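ThiJ/PfpI domain protein (PDB 4HCJ) is of unknown activity but binds magnesium and adopts the alpha-beta-alpha sandwich of the DJ-1/PfpI family, some of whose members are hydrolases. Local coordinates at residues 10-15 with 22-27; 34-39 with 171-176; 73-78 with 111-116; 103-108 with 163-168. One frame throughout, in Å; residues are numbered along the deposited sequence. Where two conformers were deposited one is given.

Contacts 1, 3 and 4 set helices against one central, mostly parallel sheet; contact 2 joins the turn before strand 37-42 to the end of helix 162-174. Strands 37-42, 9-13, 72-75 and 103-107 lie side by side in the sheet, serving contacts 2, 1, 3 and 4. Contacts 1, 2 and 4 build the layer formed by helices 21-33 and 162-174, the latter shared by contacts 2 and 4; contact 3 packs helix 110-116 on the opposite layer. Contact 1 closes first along the chain, contact 2 spans contacts 3 and 4, and these two interleave. Centres of contacts 1 and 4 lie about 9 Å apart, those of 2 and 3 about 19 Å; together they sample both layers of the sandwich.

Contact 1. Residues 10-15 with 22-27; sequences ILYVMS and EEYFES
Tyr-12, near the end of strand 9-13, lays one ring face against the edge of Tyr-24 on helix 21-33. Its CB points at the helix, and with CG beside the backbone N (chi1 -70°) the ring extends across the gap. CG already meets Tyr-24 CD1, at 4.0 Å. Farther out, CD2 and CE2 take the closest ring contact, the latter 3.5 Å from Tyr-24 CE1. The pair is a T-shaped stack, centroids 4.8 Å apart and planes at 66°. On the other ring edge CE1 passes near Ser-27 OG, which lies in the plane of the ring, and at the tip the Tyr-12 OH donates to Ser-27 OG at 2.7 Å. That serine oxygen donates in turn to Glu-23 O, 2.6 Å away and in the carbonyl plane, a bond that fixes its rotation and leaves it to accept from the phenol.

Selenomethionine Met-14 completes the set. Its methyl CE sits over the middle of the Tyr-24 ring, 3.8 Å from the centroid, while SE approaches obliquely and comes 3.6 Å from Tyr-24 CD1, a Met-aromatic contact. Tyr-24 thus presents an edge to one neighbour and a face to the other. Its own hydroxyl bonds to Thr-56 and to Lys-28, and Val-76 and Thr-38 also pack on Tyr-12. The arrangement is the buried strand-to-helix packing of a beta-alpha-beta unit, here strand 9-13, helix 21-33 and strand 37-42 at the start of the DJ-1/PfpI fold.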
# COMPACT_ATOMS: atom_id res chain seq x y z
N ILE A 10 6.53 -9.16 -0.03
CA ILE A 10 5.77 -7.92 -0.08
C ILE A 10 5.62 -7.36 1.33
O ILE A 10 5.30 -8.10 2.26
CB ILE A 10 4.39 -8.14 -0.72
CG1 ILE A 10 4.54 -8.53 -2.19
CG2 ILE A 10 3.48 -6.90 -0.56
CD1 ILE A 10 3.23 -8.95 -2.84
N LEU A 11 5.84 -6.06 1.48
CA LEU A 11 5.66 -5.35 2.74
C LEU A 11 4.35 -4.58 2.76
O LEU A 11 4.08 -3.82 1.81
CB LEU A 11 6.78 -4.33 2.91
CG LEU A 11 6.68 -3.44 4.16
CD1 LEU A 11 6.87 -4.27 5.44
CD2 LEU A 11 7.68 -2.31 4.08
N TYR A 12 3.56 -4.73 3.82
CA TYR A 12 2.45 -3.83 4.08
C TYR A 12 2.88 -2.70 5.02
O TYR A 12 3.67 -2.92 5.95
CB TYR A 12 1.31 -4.58 4.74
CG TYR A 12 0.55 -5.56 3.89
CD1 TYR A 12 -0.42 -5.12 2.99
CD2 TYR A 12 0.79 -6.93 3.98
CE1 TYR A 12 -1.14 -6.00 2.22
CE2 TYR A 12 0.06 -7.83 3.22
CZ TYR A 12 -0.91 -7.36 2.35
OH TYR A 12 -1.64 -8.28 1.63
N VAL A 13 2.33 -1.52 4.78
CA VAL A 13 2.37 -0.40 5.72
C VAL A 13 0.93 -0.09 6.08
O VAL A 13 0.12 0.18 5.19
CB VAL A 13 3.03 0.84 5.06
CG1 VAL A 13 2.81 2.09 5.89
CG2 VAL A 13 4.52 0.58 4.83
N MSE A 14 0.59 -0.13 7.38
CA MSE A 14 -0.79 0.12 7.77
C MSE A 14 -0.86 0.52 9.22
O MSE A 14 0.08 0.33 10.00
CB MSE A 14 -1.69 -1.09 7.46
CG MSE A 14 -1.47 -2.29 8.35
SE MSE A 14 -2.13 -3.85 7.36
CE MSE A 14 -2.47 -5.04 8.84
N SER A 15 -1.99 1.11 9.59
CA SER A 15 -2.25 1.49 10.97
C SER A 15 -2.51 0.25 11.82
O SER A 15 -3.21 -0.68 11.40
CB SER A 15 -3.42 2.47 11.04
OG SER A 15 -4.61 1.91 10.50
N GLU A 22 -10.62 -5.64 4.58
CA GLU A 22 -10.68 -6.34 3.31
C GLU A 22 -9.43 -6.09 2.48
O GLU A 22 -8.93 -6.97 1.79
CB GLU A 22 -11.88 -5.86 2.49
CG GLU A 22 -13.22 -6.00 3.18
CD GLU A 22 -13.68 -4.73 3.89
OE1 GLU A 22 -12.84 -4.01 4.48
OE2 GLU A 22 -14.90 -4.43 3.84
N GLU A 23 -8.95 -4.86 2.55
CA GLU A 23 -7.78 -4.48 1.75
C GLU A 23 -6.58 -5.31 2.13
O GLU A 23 -5.82 -5.75 1.25
CB GLU A 23 -7.47 -2.99 1.93
CG GLU A 23 -8.55 -2.06 1.38
CD GLU A 23 -8.30 -0.59 1.69
OE1 GLU A 23 -7.27 -0.28 2.30
OE2 GLU A 23 -9.16 0.25 1.31
N TYR A 24 -6.40 -5.55 3.43
CA TYR A 24 -5.32 -6.38 3.92
C TYR A 24 -5.59 -7.88 3.68
O TYR A 24 -4.80 -8.55 3.01
CB TYR A 24 -5.06 -6.12 5.42
CG TYR A 24 -4.05 -7.09 6.01
CD1 TYR A 24 -2.70 -7.03 5.67
CD2 TYR A 24 -4.46 -8.08 6.89
CE1 TYR A 24 -1.79 -7.92 6.19
CE2 TYR A 24 -3.56 -8.97 7.43
CZ TYR A 24 -2.22 -8.89 7.08
OH TYR A 24 -1.33 -9.79 7.62
N PHE A 25 -6.66 -8.41 4.25
CA PHE A 25 -6.86 -9.86 4.23
C PHE A 25 -7.09 -10.42 2.83
O PHE A 25 -6.57 -11.49 2.49
CB PHE A 25 -8.00 -10.28 5.18
CG PHE A 25 -7.67 -10.06 6.64
CD1 PHE A 25 -6.74 -10.86 7.30
CD2 PHE A 25 -8.29 -9.03 7.35
CE1 PHE A 25 -6.44 -10.64 8.64
CE2 PHE A 25 -8.00 -8.81 8.69
CZ PHE A 25 -7.07 -9.61 9.33
N GLU A 26 -7.86 -9.71 2.00
CA GLU A 26 -8.13 -10.22 0.66
C GLU A 26 -6.90 -10.13 -0.24
O GLU A 26 -6.65 -11.03 -1.04
CB GLU A 26 -9.32 -9.50 0.03
CG GLU A 26 -10.62 -9.74 0.79
CD GLU A 26 -11.82 -9.01 0.19
OE1 GLU A 26 -11.68 -8.42 -0.90
OE2 GLU A 26 -12.91 -9.03 0.80
N SER A 27 -6.11 -9.08 -0.09
CA SER A 27 -4.89 -9.00 -0.89
C SER A 27 -3.87 -10.03 -0.43
O SER A 27 -3.19 -10.64 -1.26
CB SER A 27 -4.30 -7.58 -0.91
OG SER A 27 -3.78 -7.17 0.35

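Contact 2. Residues 34-39 with 171-176; sequences AGYKTK and GVLNSL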
# COMPACT_ATOMS: atom_id res chain seq x y z
N ALA A 34 0.15 -16.62 -4.81
CA ALA A 34 1.04 -16.40 -5.94
C ALA A 34 2.52 -16.59 -5.60
O ALA A 34 3.38 -16.47 -6.48
CB ALA A 34 0.80 -14.99 -6.49
N GLY A 35 2.84 -16.89 -4.34
CA GLY A 35 4.21 -17.12 -3.92
C GLY A 35 4.90 -15.91 -3.30
O GLY A 35 6.11 -15.95 -3.09
N TYR A 36 4.14 -14.85 -3.00
CA TYR A 36 4.69 -13.64 -2.38
C TYR A 36 4.38 -13.66 -0.90
O TYR A 36 3.23 -13.45 -0.48
CB TYR A 36 4.14 -12.37 -3.06
CG TYR A 36 4.65 -12.25 -4.47
CD1 TYR A 36 5.90 -11.69 -4.74
CD2 TYR A 36 3.92 -12.74 -5.53
CE1 TYR A 36 6.41 -11.63 -6.04
CE2 TYR A 36 4.40 -12.69 -6.83
CZ TYR A 36 5.65 -12.14 -7.08
OH TYR A 36 6.14 -12.10 -8.37
N LYS A 37 5.42 -13.87 -0.09
CA LYS A 37 5.26 -13.84 1.36
C LYS A 37 5.19 -12.42 1.87
O LYS A 37 5.92 -11.53 1.42
CB LYS A 37 6.39 -14.60 2.03
CG LYS A 37 6.30 -16.08 1.76
CD LYS A 37 7.09 -16.90 2.74
CE LYS A 37 7.16 -18.34 2.28
NZ LYS A 37 6.43 -19.27 3.16
N THR A 38 4.30 -12.20 2.82
CA THR A 38 4.00 -10.84 3.27
C THR A 38 4.46 -10.61 4.69
O THR A 38 4.51 -11.54 5.52
CB THR A 38 2.48 -10.50 3.15
OG1 THR A 38 1.72 -11.26 4.09
CG2 THR A 38 1.94 -10.74 1.75
N LYS A 39 4.81 -9.36 4.97
CA LYS A 39 5.07 -8.88 6.31
C LYS A 39 4.27 -7.61 6.51
O LYS A 39 3.95 -6.91 5.55
CB LYS A 39 6.56 -8.59 6.52
CG LYS A 39 7.47 -9.80 6.32
CD LYS A 39 7.32 -10.79 7.46
CE LYS A 39 8.31 -11.94 7.30
NZ LYS A 39 9.67 -11.42 7.00
N GLY A 171 0.50 -9.20 -11.12
CA GLY A 171 0.85 -9.11 -12.53
C GLY A 171 2.12 -8.31 -12.77
O GLY A 171 2.99 -8.71 -13.54
N VAL A 172 2.26 -7.18 -12.09
CA VAL A 172 3.48 -6.38 -12.22
C VAL A 172 4.69 -7.14 -11.68
O VAL A 172 5.72 -7.23 -12.32
CB VAL A 172 3.32 -5.01 -11.53
CG1 VAL A 172 4.62 -4.25 -11.59
CG2 VAL A 172 2.18 -4.19 -12.17
N LEU A 173 4.54 -7.73 -10.50
CA LEU A 173 5.65 -8.45 -9.90
C LEU A 173 6.08 -9.67 -10.71
O LEU A 173 7.28 -9.97 -10.81
CB LEU A 173 5.27 -8.90 -8.50
CG LEU A 173 5.17 -7.74 -7.50
CD1 LEU A 173 4.59 -8.26 -6.20
CD2 LEU A 173 6.53 -7.09 -7.28
N ASN A 174 5.13 -10.38 -11.29
CA ASN A 174 5.47 -11.60 -12.03
C ASN A 174 6.22 -11.31 -13.32
O ASN A 174 6.82 -12.21 -13.91
CB ASN A 174 4.23 -12.47 -12.26
CG ASN A 174 3.88 -13.35 -11.06
OD1 ASN A 174 4.67 -13.50 -10.12
ND2 ASN A 174 2.72 -13.98 -11.12
N SER A 175 6.20 -10.06 -13.77
CA SER A 175 6.99 -9.71 -14.94
C SER A 175 8.45 -9.39 -14.59
O SER A 175 9.25 -9.10 -15.48
CB SER A 175 6.32 -8.57 -15.71
OG SER A 175 5.15 -9.04 -16.37
N LEU A 176 8.79 -9.47 -13.30
CA LEU A 176 10.15 -9.24 -12.84
C LEU A 176 10.87 -10.55 -12.51
O LEU A 176 10.23 -11.55 -12.14
CB LEU A 176 10.14 -8.37 -11.58
CG LEU A 176 9.30 -7.09 -11.67
CD1 LEU A 176 9.33 -6.35 -10.34
CD2 LEU A 176 9.80 -6.20 -12.80
O HOH W 1 2.50 -16.29 -9.14
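Tyr-36 reaches from the turn before strand 37-42 to Leu-173 and Asn-174 at the C-terminal end of helix 162-174. The turn is a Schellman motif: Gly-35 ends helix 21-33 with positive phi, where a side chain would collide with the carbonyl oxygen of Ala-34. The next residue leaves in extended form and sends its ring over to the other helix, CG lying beside the backbone N (chi1 -68°).

The tight part is the ring and its tip. Leu-173 CD1 stands over one face, off toward the rim, 4.0 Å from the centroid, in a CH-pi contact. Leu-173 CB presses closer to the phenol end, 3.6 Å from Tyr-36 CZ and 3.3 Å from Tyr-36 OH. Ile-10 of strand 9-13 packs against both residues, which makes this the inner side of the contact. The hydroxyl donates to Asn-174 OD1 at 2.7 Å, the phenol oxygen tilted 30° from the plane of the amide carbonyl. Lys-6 NZ also bonds to that hydroxyl and to the carbonyls of Leu-173 and Leu-176, so one lysine ties the tyrosine to the helix end.

Toward solvent the contact loosens. Ala-34 lies at the edge of the Tyr-36 ring, but its CB stays 5.1 Å from the nearest helix atom, Asn-174 ND2, and Asn-174 is exposed. A water spans this margin; the bond from Tyr-36 OH to OD1 and that from ND2 to the water together fix which way the amide is turned. That water accepts from Asn-174 ND2 at 3.1 Å and donates to Ala-34 O at 2.8 Å.

Contact 3. Residues 73-78 with 111-116; sequences VVFVGG and VVIMAN
At the layer of the sandwich that holds helices 88-99 and 110-116, Phe-75 of strand 72-75 packs against Ile-113 and Met-114, neighbours on helix 110-116. The strand comes close, with Phe-75 CA 6.8 Å from Val-111 CA, and apolar side chains carry the contact without any hydrogen bond between the segments.

Ile-113 uses two branches on the CD1 and CE1 side of the ring. Its CG2 lies 3.8 Å from Phe-75 CE1, and its CD1 is 3.8 Å from Phe-75 CD1. Selenomethionine Met-114 takes the CD2 side: its CG is 3.8 Å from Phe-75 CD2, and SE sits obliquely, 4.9 Å from the ring centroid, as a Met-aromatic contact. A bend at the end of its chain (chi3 61°) turns the methyl CE away from the ring. Val-13 and Ala-94 also touch the phenylalanine, joining strand 9-13 and helix 88-99 to the same cluster, while Met-114 reaches on to Ile-153 and Thr-155.

An alanine here would remove the ring, and both Ile-113 and the selenium of Met-114 would probably lose their shared partner, leaving a gap between sheet and helix.

Helix 110-116 follows strand 103-107 after a sharp turn at Gly-108, and the arrangement is consistent with the strand-elbow-helix element of DJ-1/PfpI proteins, where many relatives carry the nucleophilic cysteine; here the turn residue is a glycine.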
# COMPACT_ATOMS: atom_id res chain seq x y z
N VAL A 73 5.99 -2.50 -1.72
CA VAL A 73 5.31 -2.03 -0.53
C VAL A 73 3.86 -1.74 -0.89
O VAL A 73 3.57 -1.26 -1.99
CB VAL A 73 6.03 -0.79 0.09
CG1 VAL A 73 6.05 0.40 -0.88
CG2 VAL A 73 5.39 -0.39 1.40
N VAL A 74 2.97 -2.08 0.04
CA VAL A 74 1.53 -1.88 -0.12
C VAL A 74 1.01 -1.06 1.05
O VAL A 74 1.06 -1.51 2.22
CB VAL A 74 0.80 -3.23 -0.17
CG1 VAL A 74 -0.72 -3.03 -0.17
CG2 VAL A 74 1.25 -4.04 -1.38
N PHE A 75 0.50 0.13 0.75
CA PHE A 75 -0.11 1.02 1.74
C PHE A 75 -1.60 0.73 1.83
O PHE A 75 -2.36 0.99 0.89
CB PHE A 75 0.14 2.48 1.35
CG PHE A 75 1.59 2.87 1.41
CD1 PHE A 75 2.16 3.33 2.60
CD2 PHE A 75 2.40 2.77 0.28
CE1 PHE A 75 3.50 3.66 2.66
CE2 PHE A 75 3.76 3.11 0.36
CZ PHE A 75 4.30 3.54 1.55
N VAL A 76 -2.02 0.17 2.97
CA VAL A 76 -3.41 -0.16 3.22
C VAL A 76 -4.12 1.02 3.87
O VAL A 76 -3.51 1.76 4.66
CB VAL A 76 -3.48 -1.43 4.13
CG1 VAL A 76 -4.87 -1.66 4.71
CG2 VAL A 76 -3.03 -2.66 3.34
N GLY A 77 -5.39 1.21 3.51
CA GLY A 77 -6.19 2.29 4.03
C GLY A 77 -6.99 1.93 5.28
O GLY A 77 -6.50 1.25 6.21
N GLY A 78 -8.23 2.40 5.28
CA GLY A 78 -9.09 2.35 6.45
C GLY A 78 -9.02 3.66 7.21
O GLY A 78 -8.06 4.43 7.08
N VAL A 111 -3.49 5.44 -0.47
CA VAL A 111 -2.99 6.25 -1.58
C VAL A 111 -2.59 7.65 -1.11
O VAL A 111 -1.69 8.26 -1.68
CB VAL A 111 -4.02 6.30 -2.74
CG1 VAL A 111 -3.53 7.17 -3.89
CG2 VAL A 111 -4.31 4.89 -3.24
N VAL A 112 -3.28 8.18 -0.09
CA VAL A 112 -2.97 9.52 0.40
C VAL A 112 -1.54 9.64 0.94
O VAL A 112 -0.91 10.68 0.80
CB VAL A 112 -4.02 10.02 1.40
CG1 VAL A 112 -3.65 11.39 1.95
CG2 VAL A 112 -5.39 10.04 0.75
N ILE A 113 -1.01 8.57 1.55
CA ILE A 113 0.37 8.60 2.00
C ILE A 113 1.30 8.85 0.82
O ILE A 113 2.24 9.65 0.88
CB ILE A 113 0.76 7.30 2.72
CG1 ILE A 113 -0.05 7.16 4.03
CG2 ILE A 113 2.26 7.24 3.01
CD1 ILE A 113 0.04 5.78 4.67
N MSE A 114 1.06 8.11 -0.27
CA MSE A 114 1.85 8.26 -1.48
C MSE A 114 1.72 9.67 -2.09
O MSE A 114 2.73 10.28 -2.50
CB MSE A 114 1.45 7.18 -2.48
CG MSE A 114 1.81 5.77 -1.97
SE MSE A 114 0.82 4.33 -2.82
CE MSE A 114 1.38 4.55 -4.67
N ALA A 115 0.50 10.19 -2.11
CA ALA A 115 0.28 11.54 -2.62
C ALA A 115 1.06 12.55 -1.79
O ALA A 115 1.73 13.44 -2.33
CB ALA A 115 -1.20 11.86 -2.61
N ASN A 116 0.95 12.43 -0.47
CA ASN A 116 1.61 13.36 0.44
C ASN A 116 3.14 13.25 0.40
O ASN A 116 3.83 14.21 0.70
CB ASN A 116 1.10 13.18 1.86
CG ASN A 116 -0.32 13.70 2.05
OD1 ASN A 116 -0.89 14.32 1.16
ND2 ASN A 116 -0.88 13.45 3.22

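Contact 4. Residues 103-108 with 163-168; sequences IVAGIG and KDFANA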
# COMPACT_ATOMS: atom_id res chain seq x y z
N ILE A 103 8.13 -1.85 -6.51
CA ILE A 103 6.73 -1.53 -6.73
C ILE A 103 6.19 -0.78 -5.51
O ILE A 103 6.45 -1.18 -4.36
CB ILE A 103 5.91 -2.80 -7.03
CG1 ILE A 103 6.40 -3.49 -8.33
CG2 ILE A 103 4.40 -2.54 -7.02
CD1 ILE A 103 6.96 -2.64 -9.45
N VAL A 104 5.46 0.30 -5.76
CA VAL A 104 4.85 1.09 -4.71
C VAL A 104 3.36 1.08 -4.97
O VAL A 104 2.89 1.63 -5.99
CB VAL A 104 5.42 2.52 -4.67
CG1 VAL A 104 4.89 3.24 -3.44
CG2 VAL A 104 6.95 2.50 -4.67
N ALA A 105 2.61 0.47 -4.06
CA ALA A 105 1.20 0.24 -4.30
C ALA A 105 0.39 0.77 -3.13
O ALA A 105 0.82 0.66 -1.97
CB ALA A 105 0.92 -1.25 -4.51
N GLY A 106 -0.79 1.32 -3.39
CA GLY A 106 -1.67 1.77 -2.34
C GLY A 106 -3.11 1.52 -2.71
O GLY A 106 -3.49 1.58 -3.89
N ILE A 107 -3.93 1.30 -1.69
CA ILE A 107 -5.34 1.05 -1.88
C ILE A 107 -6.15 1.89 -0.92
O ILE A 107 -5.79 2.06 0.26
CB ILE A 107 -5.68 -0.47 -1.78
CG1 ILE A 107 -7.18 -0.71 -1.97
CG2 ILE A 107 -5.14 -1.10 -0.50
CD1 ILE A 107 -7.53 -2.17 -2.28
N GLY A 108 -7.24 2.46 -1.42
CA GLY A 108 -8.09 3.28 -0.59
C GLY A 108 -7.29 4.41 0.04
O GLY A 108 -6.47 5.05 -0.61
N LYS A 163 -9.39 -7.37 -4.40
CA LYS A 163 -8.91 -8.50 -5.19
C LYS A 163 -8.33 -8.06 -6.53
O LYS A 163 -7.26 -8.53 -6.96
CB LYS A 163 -10.02 -9.54 -5.38
CG LYS A 163 -10.46 -10.17 -4.07
CD LYS A 163 -11.65 -11.12 -4.25
CE LYS A 163 -12.15 -11.65 -2.90
NZ LYS A 163 -13.50 -12.27 -3.04
N ASP A 164 -9.02 -7.14 -7.20
CA ASP A 164 -8.50 -6.61 -8.46
C ASP A 164 -7.13 -5.93 -8.26
O ASP A 164 -6.22 -6.07 -9.09
CB ASP A 164 -9.48 -5.60 -9.07
CG ASP A 164 -10.75 -6.25 -9.60
OD1 ASP A 164 -10.75 -7.47 -9.85
OD2 ASP A 164 -11.73 -5.51 -9.82
N PHE A 165 -7.00 -5.20 -7.16
CA PHE A 165 -5.76 -4.54 -6.80
C PHE A 165 -4.65 -5.57 -6.62
O PHE A 165 -3.57 -5.45 -7.20
CB PHE A 165 -5.98 -3.78 -5.49
CG PHE A 165 -4.73 -3.24 -4.85
CD1 PHE A 165 -4.00 -2.22 -5.44
CD2 PHE A 165 -4.32 -3.74 -3.62
CE1 PHE A 165 -2.90 -1.67 -4.79
CE2 PHE A 165 -3.21 -3.20 -2.97
CZ PHE A 165 -2.50 -2.17 -3.56
N ALA A 166 -4.90 -6.58 -5.80
CA ALA A 166 -3.88 -7.60 -5.54
C ALA A 166 -3.48 -8.32 -6.82
O ALA A 166 -2.29 -8.55 -7.07
CB ALA A 166 -4.38 -8.58 -4.49
N ASN A 167 -4.46 -8.67 -7.65
CA ASN A 167 -4.14 -9.32 -8.92
C ASN A 167 -3.27 -8.43 -9.81
O ASN A 167 -2.36 -8.93 -10.49
CB ASN A 167 -5.42 -9.74 -9.66
CG ASN A 167 -6.12 -10.93 -9.01
OD1 ASN A 167 -5.48 -11.81 -8.45
ND2 ASN A 167 -7.45 -10.97 -9.13
N ALA A 168 -3.56 -7.13 -9.82
CA ALA A 168 -2.75 -6.21 -10.63
C ALA A 168 -1.32 -6.11 -10.12
O ALA A 168 -0.37 -6.10 -10.90
CB ALA A 168 -3.40 -4.82 -10.68
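Phe-165 of helix 162-174 packs its ring against Ile-107, Gly-106 and Ala-105 of strand 103-107. The segment axes run antiparallel, at 175°, and 9.8 Å apart.

The face contact is a CH-pi interaction: Ile-107 CB stands over the centre of the Phe-165 ring, 3.9 Å from the centroid and only 11° off its normal. Because CG of Phe-165 is anti to the backbone N (chi1 170°), the ring extends from the helix to bring one face against the isoleucine.

Further apolar contacts surround this one. Ile-107 CG2 touches Phe-165 CE2 and Ile-107 CD1 meets Phe-165 CD2, each at 3.8 Å, while Ala-105 CB lies 3.7 Å from Phe-165 CZ.

The backbone joins in at Gly-106, whose O approaches Phe-165 CE1 obliquely at 3.4 Å. Val-74, Val-154 and Ala-156 on the neighbouring strands also touch the ring. A serine in place of Phe-165 would probably leave the methyls of Ile-107 and Ala-105 without their cover and open a gap between helix and sheet.

This is a helix lying antiparallel along a strand in the parallel part of the sheet, the packing typical of an outer layer of an alpha-beta-alpha sandwich.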